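Local coordinates for protein 1d10 (Caenorhabditis elegans, PDB 1T9F), which is of unknown function but folds as a beta-trefoil of MIR repeats, consistent with kinship to SDF2-like proteins, at residues D67-G72 with D124-S129; E130-R135 with W172-G177; D5-Y10 with W53-A58; Y142-G147 with V161-I166. One frame throughout, in Å; residues are numbered along the deposited sequence.

Contact 1: residues D67-G72 with D124-S129; sequences DAIKCG and DEWLES
Ile69 lies alongside Trp126, the two side chains pointing the same way. It meets the benzo edge of the indole, near the ring plane. Ile69 CD1 is 3.7 Å from Trp126 CE3, and the CG2 branch of Ile69 reaches the same Trp126 CE3 at 3.9 Å. Trp126 CG stands anti to its backbone N (chi1 -166°), which swings the indole over to the isoleucine. One backbone hydrogen bond joins the segments: Trp126 N gives to Ile69 O at 2.8 Å, close to the line of the carbonyl. Glu125 CA adds a CH contact to Ile69 O at 3.5 Å. Cys71 SG, which is in a disulfide with Cys121, rests 3.4 Å from Glu125 N. That amide is buried by the contact and has no hydrogen-bond partner in the model. Ala68 CB touches the carboxylate of Glu125, at 3.5 Å from OE1. The ammonium of Lys70 turns back to its own segment. The chain bends at chi2 (72°) and brings Lys70 NZ to 3.0 Å from Ala68 O. Lys70 NZ stays 6.1 Å from Glu125 OE1, too far for a salt bridge. Trp126 also bonds through its backbone to Val7, and Val7 to Ile69, so three loops are tied in a ring. Each of these loops leads into a barrel strand, as the threefold plan of a beta-trefoil would predict. Ile55, Ile75 and Val174 pack round the same apolar side. The chemistry implies that the join rests on one main-chain bond and apolar packing, while the charged groups at its margin contribute no ion pair.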
loop_
_atom_site.group_PDB
_atom_site.type_symbol
_atom_site.label_atom_id
_atom_site.label_comp_id
_atom_site.label_asym_id
_atom_site.label_seq_id
_atom_site.Cartn_x
_atom_site.Cartn_y
_atom_site.Cartn_z
ATOM N N ASP A 67 -15.188 -10.510 -6.180
ATOM C CA ASP A 67 -14.519 -10.671 -7.468
ATOM C C ASP A 67 -13.027 -10.886 -7.262
ATOM O O ASP A 67 -12.398 -10.200 -6.463
ATOM C CB ASP A 67 -14.726 -9.439 -8.356
ATOM C CG ASP A 67 -16.107 -9.387 -8.969
ATOM O OD1 ASP A 67 -16.867 -10.364 -8.795
ATOM O OD2 ASP A 67 -16.428 -8.376 -9.632
ATOM N N ALA A 68 -12.468 -11.848 -7.984
ATOM C CA ALA A 68 -11.049 -12.125 -7.887
ATOM C C ALA A 68 -10.313 -10.988 -8.567
ATOM O O ALA A 68 -10.829 -10.373 -9.498
ATOM C CB ALA A 68 -10.724 -13.444 -8.575
ATOM N N ILE A 69 -9.115 -10.688 -8.087
ATOM C CA ILE A 69 -8.318 -9.637 -8.698
ATOM C C ILE A 69 -7.267 -10.340 -9.538
ATOM O O ILE A 69 -6.551 -11.215 -9.047
ATOM C CB ILE A 69 -7.630 -8.758 -7.645
ATOM C CG1 ILE A 69 -8.693 -8.030 -6.817
ATOM C CG2 ILE A 69 -6.698 -7.754 -8.329
ATOM C CD1 ILE A 69 -8.136 -7.297 -5.640
ATOM N N LYS A 70 -7.189 -9.969 -10.810
ATOM C CA LYS A 70 -6.231 -10.584 -11.709
ATOM C C LYS A 70 -4.905 -9.845 -11.625
ATOM O O LYS A 70 -4.887 -8.633 -11.407
ATOM C CB LYS A 70 -6.765 -10.546 -13.148
ATOM C CG LYS A 70 -8.087 -11.303 -13.365
ATOM C CD LYS A 70 -9.269 -10.568 -12.737
ATOM C CE LYS A 70 -10.578 -11.327 -12.922
ATOM N NZ LYS A 70 -11.742 -10.589 -12.348
ATOM N N CYS A 71 -3.797 -10.568 -11.788
ATOM C CA CYS A 71 -2.477 -9.942 -11.741
ATOM C C CYS A 71 -2.356 -9.011 -12.935
ATOM O O CYS A 71 -2.823 -9.326 -14.028
ATOM C CB CYS A 71 -1.361 -11.004 -11.756
ATOM S SG CYS A 71 -1.556 -12.198 -10.392
ATOM N N GLY A 72 -1.740 -7.856 -12.719
ATOM C CA GLY A 72 -1.592 -6.893 -13.786
ATOM C C GLY A 72 -2.673 -5.828 -13.711
ATOM O O GLY A 72 -2.517 -4.738 -14.260
ATOM N N ASP A 124 -2.278 -15.293 -13.189
ATOM C CA ASP A 124 -3.230 -14.219 -13.411
ATOM C C ASP A 124 -4.441 -14.302 -12.505
ATOM O O ASP A 124 -5.569 -14.485 -12.951
ATOM C CB ASP A 124 -3.670 -14.165 -14.875
ATOM C CG ASP A 124 -4.161 -12.781 -15.273
ATOM O OD1 ASP A 124 -5.116 -12.295 -14.634
ATOM O OD2 ASP A 124 -3.587 -12.176 -16.208
ATOM N N GLU A 125 -4.176 -14.167 -11.211
ATOM C CA GLU A 125 -5.197 -14.187 -10.182
ATOM C C GLU A 125 -4.482 -14.098 -8.841
ATOM O O GLU A 125 -3.904 -15.074 -8.358
ATOM C CB GLU A 125 -6.047 -15.458 -10.270
ATOM C CG GLU A 125 -7.531 -15.167 -10.108
ATOM C CD GLU A 125 -8.422 -16.299 -10.576
ATOM O OE1 GLU A 125 -9.649 -16.081 -10.638
ATOM O OE2 GLU A 125 -7.907 -17.399 -10.879
ATOM N N TRP A 126 -4.506 -12.896 -8.277
ATOM C CA TRP A 126 -3.878 -12.593 -7.003
ATOM C C TRP A 126 -4.245 -13.624 -5.949
ATOM O O TRP A 126 -5.386 -13.671 -5.499
ATOM C CB TRP A 126 -4.323 -11.201 -6.554
ATOM C CG TRP A 126 -3.533 -10.608 -5.436
ATOM C CD1 TRP A 126 -2.473 -11.169 -4.781
ATOM C CD2 TRP A 126 -3.738 -9.323 -4.844
ATOM N NE1 TRP A 126 -2.007 -10.306 -3.814
ATOM C CE2 TRP A 126 -2.765 -9.165 -3.831
ATOM C CE3 TRP A 126 -4.654 -8.286 -5.072
ATOM C CZ2 TRP A 126 -2.682 -8.010 -3.047
ATOM C CZ3 TRP A 126 -4.571 -7.139 -4.289
ATOM C CH2 TRP A 126 -3.590 -7.012 -3.288
ATOM N N LEU A 127 -3.272 -14.447 -5.563
ATOM C CA LEU A 127 -3.484 -15.483 -4.554
ATOM C C LEU A 127 -2.990 -14.973 -3.202
ATOM O O LEU A 127 -1.936 -14.340 -3.106
ATOM C CB LEU A 127 -2.721 -16.757 -4.931
ATOM C CG LEU A 127 -2.954 -17.361 -6.320
ATOM C CD1 LEU A 127 -1.988 -18.520 -6.534
ATOM C CD2 LEU A 127 -4.396 -17.828 -6.459
ATOM N N GLU A 128 -3.756 -15.255 -2.156
ATOM C CA GLU A 128 -3.412 -14.816 -0.813
ATOM C C GLU A 128 -2.121 -15.445 -0.292
ATOM O O GLU A 128 -1.540 -14.967 0.683
ATOM C CB GLU A 128 -4.566 -15.146 0.134
ATOM C CG GLU A 128 -4.399 -14.607 1.541
ATOM C CD GLU A 128 -5.686 -14.685 2.336
ATOM O OE1 GLU A 128 -6.724 -14.230 1.807
ATOM O OE2 GLU A 128 -5.660 -15.189 3.480
ATOM N N SER A 129 -1.669 -16.504 -0.957
ATOM C CA SER A 129 -0.467 -17.227 -0.545
ATOM C C SER A 129 0.806 -16.824 -1.280
ATOM O O SER A 129 1.864 -17.415 -1.063
ATOM C CB SER A 129 -0.682 -18.723 -0.748
ATOM O OG SER A 129 -0.800 -19.010 -2.132
#

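Contact 2: residues E130-R135 with W172-G177; sequences EQFKLR and WKVAEG
The six-stranded antiparallel barrel of the beta-trefoil includes strands 131-136 and 172-175 as neighbours, and this contact joins them. Phe132 and Trp172 form a hydrogen-bonded antiparallel pair. Phe132 N gives to Trp172 O at 2.8 Å, and Trp172 N returns a straighter bond to Phe132 O, also 2.8 Å. The strand segments then splay, their axes 112° apart. Both side chains lie on the same side of the sheet. Phe132 CG sits between its backbone N and carbonyl carbon (chi1 63°), a setting that carries the ring across to the other strand. There Trp172 CB lies over one face of the Phe132 ring, set toward its rim, 4.0 Å from the centroid, in a CH-pi contact. Val174 CG2 presses tightly on Phe132 CE1 at 3.3 Å, the two side chains nearly at right angles. With an alanine in place of Phe132, Trp172 CB and Val174 CG2 would probably lose their aromatic partner and a gap would open beside them. The indole of Trp172 turns from Phe132, and its NE1 bonds to Leu143 O. Trp126 meets the Phe132 ring edge-to-face. Strand 131-136 pairs on its other side with strand 117-120, while strand 172-175 goes on to strand 12-17 and closes the barrel.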
loop_
_atom_site.group_PDB
_atom_site.type_symbol
_atom_site.label_atom_id
_atom_site.label_comp_id
_atom_site.label_asym_id
_atom_site.label_seq_id
_atom_site.Cartn_x
_atom_site.Cartn_y
_atom_site.Cartn_z
ATOM N N GLU A 130 0.722 -15.829 -2.148
ATOM C CA GLU A 130 1.906 -15.443 -2.889
ATOM C C GLU A 130 2.423 -14.069 -2.508
ATOM O O GLU A 130 1.707 -13.260 -1.914
ATOM C CB GLU A 130 1.616 -15.487 -4.388
ATOM C CG GLU A 130 0.828 -14.302 -4.907
ATOM C CD GLU A 130 0.256 -14.553 -6.287
ATOM O OE1 GLU A 130 -0.818 -15.183 -6.373
ATOM O OE2 GLU A 130 0.884 -14.134 -7.285
ATOM N N GLN A 131 3.684 -13.819 -2.837
ATOM C CA GLN A 131 4.266 -12.527 -2.558
ATOM C C GLN A 131 3.932 -11.709 -3.789
ATOM O O GLN A 131 3.621 -12.267 -4.843
ATOM C CB GLN A 131 5.780 -12.625 -2.375
ATOM C CG GLN A 131 6.200 -13.560 -1.262
ATOM C CD GLN A 131 7.498 -13.146 -0.605
ATOM O OE1 GLN A 131 8.386 -12.591 -1.248
ATOM N NE2 GLN A 131 7.620 -13.425 0.687
ATOM N N PHE A 132 3.989 -10.392 -3.659
ATOM C CA PHE A 132 3.666 -9.526 -4.772
ATOM C C PHE A 132 4.294 -8.162 -4.584
ATOM O O PHE A 132 4.819 -7.848 -3.517
ATOM C CB PHE A 132 2.141 -9.361 -4.877
ATOM C CG PHE A 132 1.512 -8.697 -3.668
ATOM C CD1 PHE A 132 1.205 -9.435 -2.526
ATOM C CD2 PHE A 132 1.257 -7.328 -3.662
ATOM C CE1 PHE A 132 0.652 -8.814 -1.389
ATOM C CE2 PHE A 132 0.710 -6.702 -2.535
ATOM C CZ PHE A 132 0.409 -7.444 -1.401
ATOM N N LYS A 133 4.255 -7.362 -5.638
ATOM C CA LYS A 133 4.753 -6.004 -5.570
ATOM C C LYS A 133 3.588 -5.125 -6.004
ATOM O O LYS A 133 2.602 -5.615 -6.569
ATOM C CB LYS A 133 5.945 -5.804 -6.509
ATOM C CG LYS A 133 7.207 -6.510 -6.055
ATOM C CD LYS A 133 8.315 -6.381 -7.076
ATOM C CE LYS A 133 8.344 -7.576 -8.024
ATOM N NZ LYS A 133 8.743 -8.836 -7.328
ATOM N N LEU A 134 3.685 -3.837 -5.717
ATOM C CA LEU A 134 2.655 -2.890 -6.107
ATOM C C LEU A 134 3.367 -1.755 -6.799
ATOM O O LEU A 134 4.180 -1.057 -6.196
ATOM C CB LEU A 134 1.891 -2.356 -4.893
ATOM C CG LEU A 134 0.856 -3.269 -4.235
ATOM C CD1 LEU A 134 0.272 -2.545 -3.017
ATOM C CD2 LEU A 134 -0.254 -3.621 -5.221
ATOM N N ARG A 135 3.058 -1.569 -8.073
ATOM C CA ARG A 135 3.699 -0.521 -8.843
ATOM C C ARG A 135 2.738 0.628 -9.110
ATOM O O ARG A 135 1.686 0.434 -9.713
ATOM C CB ARG A 135 4.203 -1.106 -10.165
ATOM C CG ARG A 135 5.233 -0.255 -10.866
ATOM C CD ARG A 135 5.766 -0.961 -12.124
ATOM N NE ARG A 135 6.915 -0.257 -12.683
ATOM C CZ ARG A 135 7.610 -0.670 -13.741
ATOM N NH1 ARG A 135 7.273 -1.790 -14.368
ATOM N NH2 ARG A 135 8.648 0.032 -14.163
ATOM N N TRP A 172 5.836 -7.745 -0.906
ATOM C CA TRP A 172 4.784 -7.748 0.105
ATOM C C TRP A 172 4.016 -9.061 0.089
ATOM O O TRP A 172 4.043 -9.808 -0.894
ATOM C CB TRP A 172 3.795 -6.594 -0.126
ATOM C CG TRP A 172 4.438 -5.235 -0.086
ATOM C CD1 TRP A 172 5.043 -4.582 -1.121
ATOM C CD2 TRP A 172 4.572 -4.385 1.060
ATOM N NE1 TRP A 172 5.548 -3.373 -0.693
ATOM C CE2 TRP A 172 5.273 -3.230 0.646
ATOM C CE3 TRP A 172 4.168 -4.491 2.402
ATOM C CZ2 TRP A 172 5.584 -2.187 1.525
ATOM C CZ3 TRP A 172 4.478 -3.448 3.277
ATOM C CH2 TRP A 172 5.182 -2.312 2.830
ATOM N N LYS A 173 3.313 -9.307 1.185
ATOM C CA LYS A 173 2.508 -10.504 1.371
ATOM C C LYS A 173 1.205 -10.084 2.047
ATOM O O LYS A 173 1.209 -9.236 2.939
ATOM C CB LYS A 173 3.268 -11.492 2.257
ATOM C CG LYS A 173 2.463 -12.673 2.718
ATOM C CD LYS A 173 3.227 -13.467 3.780
ATOM C CE LYS A 173 3.542 -12.590 4.990
ATOM N NZ LYS A 173 4.200 -13.331 6.098
ATOM N N VAL A 174 0.095 -10.680 1.624
ATOM C CA VAL A 174 -1.211 -10.357 2.183
ATOM C C VAL A 174 -1.573 -11.294 3.328
ATOM O O VAL A 174 -1.097 -12.423 3.391
ATOM C CB VAL A 174 -2.310 -10.438 1.091
ATOM C CG1 VAL A 174 -3.680 -10.538 1.722
ATOM C CG2 VAL A 174 -2.248 -9.208 0.205
ATOM N N ALA A 175 -2.409 -10.812 4.240
ATOM C CA ALA A 175 -2.858 -11.609 5.377
ATOM C C ALA A 175 -4.230 -11.103 5.809
ATOM O O ALA A 175 -4.504 -9.898 5.777
ATOM C CB ALA A 175 -1.862 -11.496 6.533
ATOM N N GLU A 176 -5.106 -12.017 6.203
ATOM C CA GLU A 176 -6.427 -11.596 6.634
ATOM C C GLU A 176 -6.395 -11.100 8.066
ATOM O O GLU A 176 -6.155 -11.872 8.995
ATOM C CB GLU A 176 -7.439 -12.736 6.519
ATOM C CG GLU A 176 -8.786 -12.370 7.112
ATOM C CD GLU A 176 -9.938 -12.644 6.171
ATOM O OE1 GLU A 176 -10.329 -13.824 6.032
ATOM O OE2 GLU A 176 -10.445 -11.675 5.566
ATOM N N GLY A 177 -6.616 -9.801 8.238
ATOM C CA GLY A 177 -6.646 -9.242 9.575
ATOM C C GLY A 177 -7.946 -9.715 10.188
ATOM O O GLY A 177 -7.958 -10.500 11.141
#

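Contact 3: residues D5-Y10 with W53-A58; sequences DFVTCY and WQIFPA
Tyr10 turns the edge of its ring into the face of Phe56. The planes stand 80° apart with centroids 5.0 Å from each other, a T-shaped stack. Tyr10 CE1 does the touching, 3.7 Å above the plane of the Phe56 ring and over its centre. The far end of the tyrosine passes obliquely across the proline, with Tyr10 OH 3.6 Å from Pro57 CD. Gln54 comes to the backbone of the same tyrosine. Its CG is anti to the backbone N (chi1 -179°) and the chain runs extended, so the amide reaches Tyr10 O. Gln54 NE2 gives an almost straight bond to Tyr10 O, 3.0 Å long. The acceptor lies in the amide plane, although the donor is tilted from the carbonyl plane. Tyr10 N bonds to Ile55 O at 2.7 Å, with a more bent geometry. Tyr10 is thus held at its N, its O and its ring. Cys9 SG packs on Pro57 CD at 3.9 Å, and its disulfide to Cys63 ties this loop to the chain beyond strand 53-57. Phe85 meets Phe56 edge-to-face as well. The arrangement belongs to the beta-trefoil barrel: the loop entering strand 12-17 is fastened against residues 54-57 of the neighbouring strand 53-57.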
loop_
_atom_site.group_PDB
_atom_site.type_symbol
_atom_site.label_atom_id
_atom_site.label_comp_id
_atom_site.label_asym_id
_atom_site.label_seq_id
_atom_site.Cartn_x
_atom_site.Cartn_y
_atom_site.Cartn_z
ATOM N N ASP A 5 -7.604 -19.467 -3.564
ATOM C CA ASP A 5 -7.551 -18.685 -2.333
ATOM C C ASP A 5 -7.188 -17.255 -2.727
ATOM O O ASP A 5 -6.439 -16.569 -2.030
ATOM C CB ASP A 5 -6.491 -19.253 -1.376
ATOM C CG ASP A 5 -5.066 -19.104 -1.907
ATOM O OD1 ASP A 5 -4.125 -19.540 -1.208
ATOM O OD2 ASP A 5 -4.881 -18.555 -3.015
ATOM N N PHE A 6 -7.733 -16.813 -3.856
ATOM C CA PHE A 6 -7.453 -15.483 -4.379
ATOM C C PHE A 6 -7.979 -14.313 -3.563
ATOM O O PHE A 6 -8.934 -14.436 -2.803
ATOM C CB PHE A 6 -7.961 -15.367 -5.819
ATOM C CG PHE A 6 -9.355 -15.887 -6.017
ATOM C CD1 PHE A 6 -10.434 -15.292 -5.375
ATOM C CD2 PHE A 6 -9.588 -16.972 -6.852
ATOM C CE1 PHE A 6 -11.734 -15.775 -5.565
ATOM C CE2 PHE A 6 -10.879 -17.461 -7.047
ATOM C CZ PHE A 6 -11.955 -16.860 -6.402
ATOM N N VAL A 7 -7.323 -13.170 -3.737
ATOM C CA VAL A 7 -7.687 -11.937 -3.057
ATOM C C VAL A 7 -8.868 -11.363 -3.822
ATOM O O VAL A 7 -8.849 -11.319 -5.053
ATOM C CB VAL A 7 -6.518 -10.938 -3.088
ATOM C CG1 VAL A 7 -6.898 -9.674 -2.355
ATOM C CG2 VAL A 7 -5.282 -11.572 -2.464
ATOM N N THR A 8 -9.887 -10.914 -3.098
ATOM C CA THR A 8 -11.092 -10.395 -3.733
ATOM C C THR A 8 -11.346 -8.904 -3.561
ATOM O O THR A 8 -10.861 -8.270 -2.623
ATOM C CB THR A 8 -12.327 -11.162 -3.232
ATOM O OG1 THR A 8 -12.515 -10.902 -1.836
ATOM C CG2 THR A 8 -12.135 -12.664 -3.436
ATOM N N CYS A 9 -12.135 -8.355 -4.473
ATOM C CA CYS A 9 -12.453 -6.940 -4.450
ATOM C C CYS A 9 -13.277 -6.582 -3.213
ATOM O O CYS A 9 -14.211 -7.290 -2.859
ATOM C CB CYS A 9 -13.200 -6.576 -5.726
ATOM S SG CYS A 9 -12.829 -4.905 -6.321
ATOM N N TYR A 10 -12.904 -5.482 -2.569
ATOM C CA TYR A 10 -13.538 -4.988 -1.347
ATOM C C TYR A 10 -13.198 -5.811 -0.110
ATOM O O TYR A 10 -13.778 -5.610 0.957
ATOM C CB TYR A 10 -15.059 -4.884 -1.509
ATOM C CG TYR A 10 -15.459 -3.797 -2.475
ATOM C CD1 TYR A 10 -15.026 -2.485 -2.290
ATOM C CD2 TYR A 10 -16.233 -4.085 -3.593
ATOM C CE1 TYR A 10 -15.352 -1.487 -3.202
ATOM C CE2 TYR A 10 -16.565 -3.101 -4.508
ATOM C CZ TYR A 10 -16.124 -1.805 -4.309
ATOM O OH TYR A 10 -16.456 -0.835 -5.223
ATOM N N TRP A 53 -6.523 -2.320 5.438
ATOM C CA TRP A 53 -6.766 -1.649 4.169
ATOM C C TRP A 53 -7.825 -2.390 3.371
ATOM O O TRP A 53 -7.927 -3.614 3.438
ATOM C CB TRP A 53 -5.485 -1.594 3.339
ATOM C CG TRP A 53 -4.358 -0.913 4.013
ATOM C CD1 TRP A 53 -3.533 -1.436 4.967
ATOM C CD2 TRP A 53 -3.925 0.426 3.791
ATOM N NE1 TRP A 53 -2.607 -0.495 5.355
ATOM C CE2 TRP A 53 -2.826 0.656 4.646
ATOM C CE3 TRP A 53 -4.359 1.462 2.947
ATOM C CZ2 TRP A 53 -2.151 1.878 4.683
ATOM C CZ3 TRP A 53 -3.690 2.678 2.982
ATOM C CH2 TRP A 53 -2.594 2.874 3.846
ATOM N N GLN A 54 -8.609 -1.650 2.599
ATOM C CA GLN A 54 -9.639 -2.273 1.789
ATOM C C GLN A 54 -9.330 -2.136 0.314
ATOM O O GLN A 54 -9.056 -1.044 -0.187
ATOM C CB GLN A 54 -11.004 -1.653 2.085
ATOM C CG GLN A 54 -12.132 -2.288 1.288
ATOM C CD GLN A 54 -13.488 -1.883 1.817
ATOM O OE1 GLN A 54 -13.680 -0.745 2.234
ATOM N NE2 GLN A 54 -14.440 -2.812 1.793
ATOM N N ILE A 55 -9.372 -3.258 -0.386
ATOM C CA ILE A 55 -9.102 -3.270 -1.812
ATOM C C ILE A 55 -10.287 -2.724 -2.595
ATOM O O ILE A 55 -11.412 -3.205 -2.449
ATOM C CB ILE A 55 -8.791 -4.695 -2.296
ATOM C CG1 ILE A 55 -7.566 -5.227 -1.546
ATOM C CG2 ILE A 55 -8.537 -4.692 -3.800
ATOM C CD1 ILE A 55 -7.278 -6.656 -1.816
ATOM N N PHE A 56 -10.016 -1.704 -3.410
ATOM C CA PHE A 56 -11.020 -1.064 -4.257
ATOM C C PHE A 56 -10.645 -1.241 -5.726
ATOM O O PHE A 56 -9.470 -1.406 -6.054
ATOM C CB PHE A 56 -11.087 0.441 -3.977
ATOM C CG PHE A 56 -12.110 0.830 -2.948
ATOM C CD1 PHE A 56 -11.989 0.413 -1.632
ATOM C CD2 PHE A 56 -13.195 1.624 -3.302
ATOM C CE1 PHE A 56 -12.934 0.784 -0.674
ATOM C CE2 PHE A 56 -14.152 2.001 -2.349
ATOM C CZ PHE A 56 -14.016 1.580 -1.036
ATOM N N PRO A 57 -11.638 -1.207 -6.632
ATOM C CA PRO A 57 -11.298 -1.358 -8.052
ATOM C C PRO A 57 -10.556 -0.087 -8.449
ATOM O O PRO A 57 -10.596 0.902 -7.712
ATOM C CB PRO A 57 -12.664 -1.483 -8.724
ATOM C CG PRO A 57 -13.551 -0.647 -7.836
ATOM C CD PRO A 57 -13.094 -1.045 -6.448
ATOM N N ALA A 58 -9.870 -0.110 -9.589
ATOM C CA ALA A 58 -9.122 1.055 -10.055
ATOM C C ALA A 58 -10.043 2.268 -10.186
ATOM O O ALA A 58 -11.260 2.112 -10.285
ATOM C CB ALA A 58 -8.460 0.746 -11.392
#

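Contact 4: residues Y142-G147 with V161-I166; sequences YLSLSG and VGTDSI
Tyr142 and Thr163 form a hydrogen-bonded antiparallel pair. Tyr142 N gives to Thr163 O at 2.9 Å, and Thr163 N returns the bond to a lone pair of Tyr142 O. Ser144 pairs with Val161 in the same way, and Val161 N to Ser144 O is short (2.7 Å) and almost straight. Between them Gly162 CA makes a CH contact with Tyr142 O at 3.3 Å. Hydroxyls form a second group. Thr163 OG1 gives to Ser165 O at 2.7 Å, which ties down the turn after the strand. Ser144 OG lies 3.0 Å from Thr163 OG1; its main polar partner is Ser170 OG. The third kind is apolar. Ile166 CG1 sits over the centre of the Tyr142 ring, 3.5 Å from the centroid and 14° off the normal, a CH-pi contact. Tyr142 CG is anti to the carbonyl carbon (chi1 -67°), which turns the ring toward residues 164-166 and brings its face against Ile166 CG1. If a serine stood in place of Tyr142, Ile166 would probably lose the surface it rests on and be left freer to turn. Val161 CG2 packs on Ser146 CB at 3.9 Å. Strands 142-146 and 158-163 form a hairpin of the kind that caps the barrel in a beta-trefoil.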
loop_
_atom_site.group_PDB
_atom_site.type_symbol
_atom_site.label_atom_id
_atom_site.label_comp_id
_atom_site.label_asym_id
_atom_site.label_seq_id
_atom_site.Cartn_x
_atom_site.Cartn_y
_atom_site.Cartn_z
ATOM N N TYR A 142 7.691 1.624 -7.284
ATOM C CA TYR A 142 7.278 0.461 -6.525
ATOM C C TYR A 142 7.083 0.841 -5.061
ATOM O O TYR A 142 7.857 1.625 -4.503
ATOM C CB TYR A 142 8.341 -0.625 -6.628
ATOM C CG TYR A 142 8.498 -1.204 -8.015
ATOM C CD1 TYR A 142 7.656 -2.216 -8.467
ATOM C CD2 TYR A 142 9.495 -0.740 -8.879
ATOM C CE1 TYR A 142 7.798 -2.757 -9.743
ATOM C CE2 TYR A 142 9.646 -1.275 -10.162
ATOM C CZ TYR A 142 8.793 -2.283 -10.586
ATOM O OH TYR A 142 8.924 -2.816 -11.855
ATOM N N LEU A 143 6.040 0.302 -4.445
ATOM C CA LEU A 143 5.786 0.576 -3.033
ATOM C C LEU A 143 6.902 -0.179 -2.318
ATOM O O LEU A 143 7.026 -1.390 -2.490
ATOM C CB LEU A 143 4.420 0.010 -2.625
ATOM C CG LEU A 143 4.019 0.173 -1.157
ATOM C CD1 LEU A 143 3.784 1.641 -0.854
ATOM C CD2 LEU A 143 2.759 -0.638 -0.890
ATOM N N SER A 144 7.718 0.522 -1.535
ATOM C CA SER A 144 8.831 -0.143 -0.859
ATOM C C SER A 144 9.211 0.474 0.472
ATOM O O SER A 144 8.974 1.658 0.711
ATOM C CB SER A 144 10.086 -0.111 -1.745
ATOM O OG SER A 144 9.821 -0.517 -3.075
ATOM N N LEU A 145 9.798 -0.342 1.340
ATOM C CA LEU A 145 10.286 0.162 2.614
ATOM C C LEU A 145 11.663 0.714 2.237
ATOM O O LEU A 145 12.461 0.021 1.594
ATOM C CB LEU A 145 10.432 -0.970 3.636
ATOM C CG LEU A 145 9.135 -1.643 4.097
ATOM C CD1 LEU A 145 9.432 -2.595 5.252
ATOM C CD2 LEU A 145 8.140 -0.578 4.536
ATOM N N SER A 146 11.923 1.963 2.600
ATOM C CA SER A 146 13.198 2.603 2.288
ATOM C C SER A 146 14.321 2.011 3.121
ATOM O O SER A 146 15.489 2.097 2.751
ATOM C CB SER A 146 13.120 4.100 2.575
ATOM O OG SER A 146 13.047 4.321 3.969
ATOM N N GLY A 147 13.958 1.413 4.252
ATOM C CA GLY A 147 14.952 0.829 5.133
ATOM C C GLY A 147 15.216 1.775 6.288
ATOM O O GLY A 147 15.944 1.456 7.226
ATOM N N VAL A 161 8.110 4.260 0.900
ATOM C CA VAL A 161 8.333 5.182 -0.206
ATOM C C VAL A 161 8.153 4.527 -1.569
ATOM O O VAL A 161 7.851 3.338 -1.673
ATOM C CB VAL A 161 9.760 5.769 -0.176
ATOM C CG1 VAL A 161 10.050 6.404 1.177
ATOM C CG2 VAL A 161 10.769 4.676 -0.486
ATOM N N GLY A 162 8.364 5.329 -2.609
ATOM C CA GLY A 162 8.242 4.845 -3.970
ATOM C C GLY A 162 9.629 4.800 -4.582
ATOM O O GLY A 162 10.295 5.827 -4.697
ATOM N N THR A 163 10.073 3.610 -4.959
ATOM C CA THR A 163 11.392 3.463 -5.547
ATOM C C THR A 163 11.303 3.258 -7.053
ATOM O O THR A 163 10.398 2.581 -7.542
ATOM C CB THR A 163 12.136 2.274 -4.917
ATOM O OG1 THR A 163 11.370 1.079 -5.101
ATOM C CG2 THR A 163 12.340 2.513 -3.425
ATOM N N ASP A 164 12.235 3.854 -7.793
ATOM C CA ASP A 164 12.248 3.700 -9.242
ATOM C C ASP A 164 12.477 2.237 -9.595
ATOM O O ASP A 164 11.925 1.734 -10.565
ATOM C CB ASP A 164 13.342 4.561 -9.883
ATOM C CG ASP A 164 13.037 6.047 -9.807
ATOM O OD1 ASP A 164 11.901 6.446 -10.149
ATOM O OD2 ASP A 164 13.937 6.819 -9.410
ATOM N N SER A 165 13.273 1.543 -8.795
ATOM C CA SER A 165 13.545 0.140 -9.071
ATOM C C SER A 165 13.112 -0.775 -7.929
ATOM O O SER A 165 12.859 -0.323 -6.814
ATOM C CB SER A 165 15.038 -0.059 -9.355
ATOM O OG SER A 165 15.447 0.714 -10.472
ATOM N N ILE A 166 13.028 -2.067 -8.225
ATOM C CA ILE A 166 12.640 -3.056 -7.240
ATOM C C ILE A 166 13.789 -3.253 -6.260
ATOM O O ILE A 166 14.934 -3.443 -6.665
ATOM C CB ILE A 166 12.310 -4.397 -7.921
ATOM C CG1 ILE A 166 11.095 -4.218 -8.840
ATOM C CG2 ILE A 166 12.028 -5.460 -6.875
ATOM C CD1 ILE A 166 10.700 -5.467 -9.606
#

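In the fold
Contacts 1, 2 and 3 gather round the barrel, and contact 4 lies on the hairpin side, about 22 Å from contacts 1 and 3 between centres. Contacts 3 and 4 are mostly buried, but contact 4 has an exposed rim at residues 164-166. Contact 1 joins two loops entering barrel strands; contact 3 sets one such loop against strand 53-57. Each carries one cysteine of a disulfide whose partner lies outside the contact. Contacts 2 and 4 pair strands, and contact 4, nested within the chain loop that contact 2 closes, has the fuller backbone pairing and the hydroxyl bonds. Trp126 links contact 1 to contact 2, and the bond between Leu134 O and Leu143 N links contact 2 to contact 4.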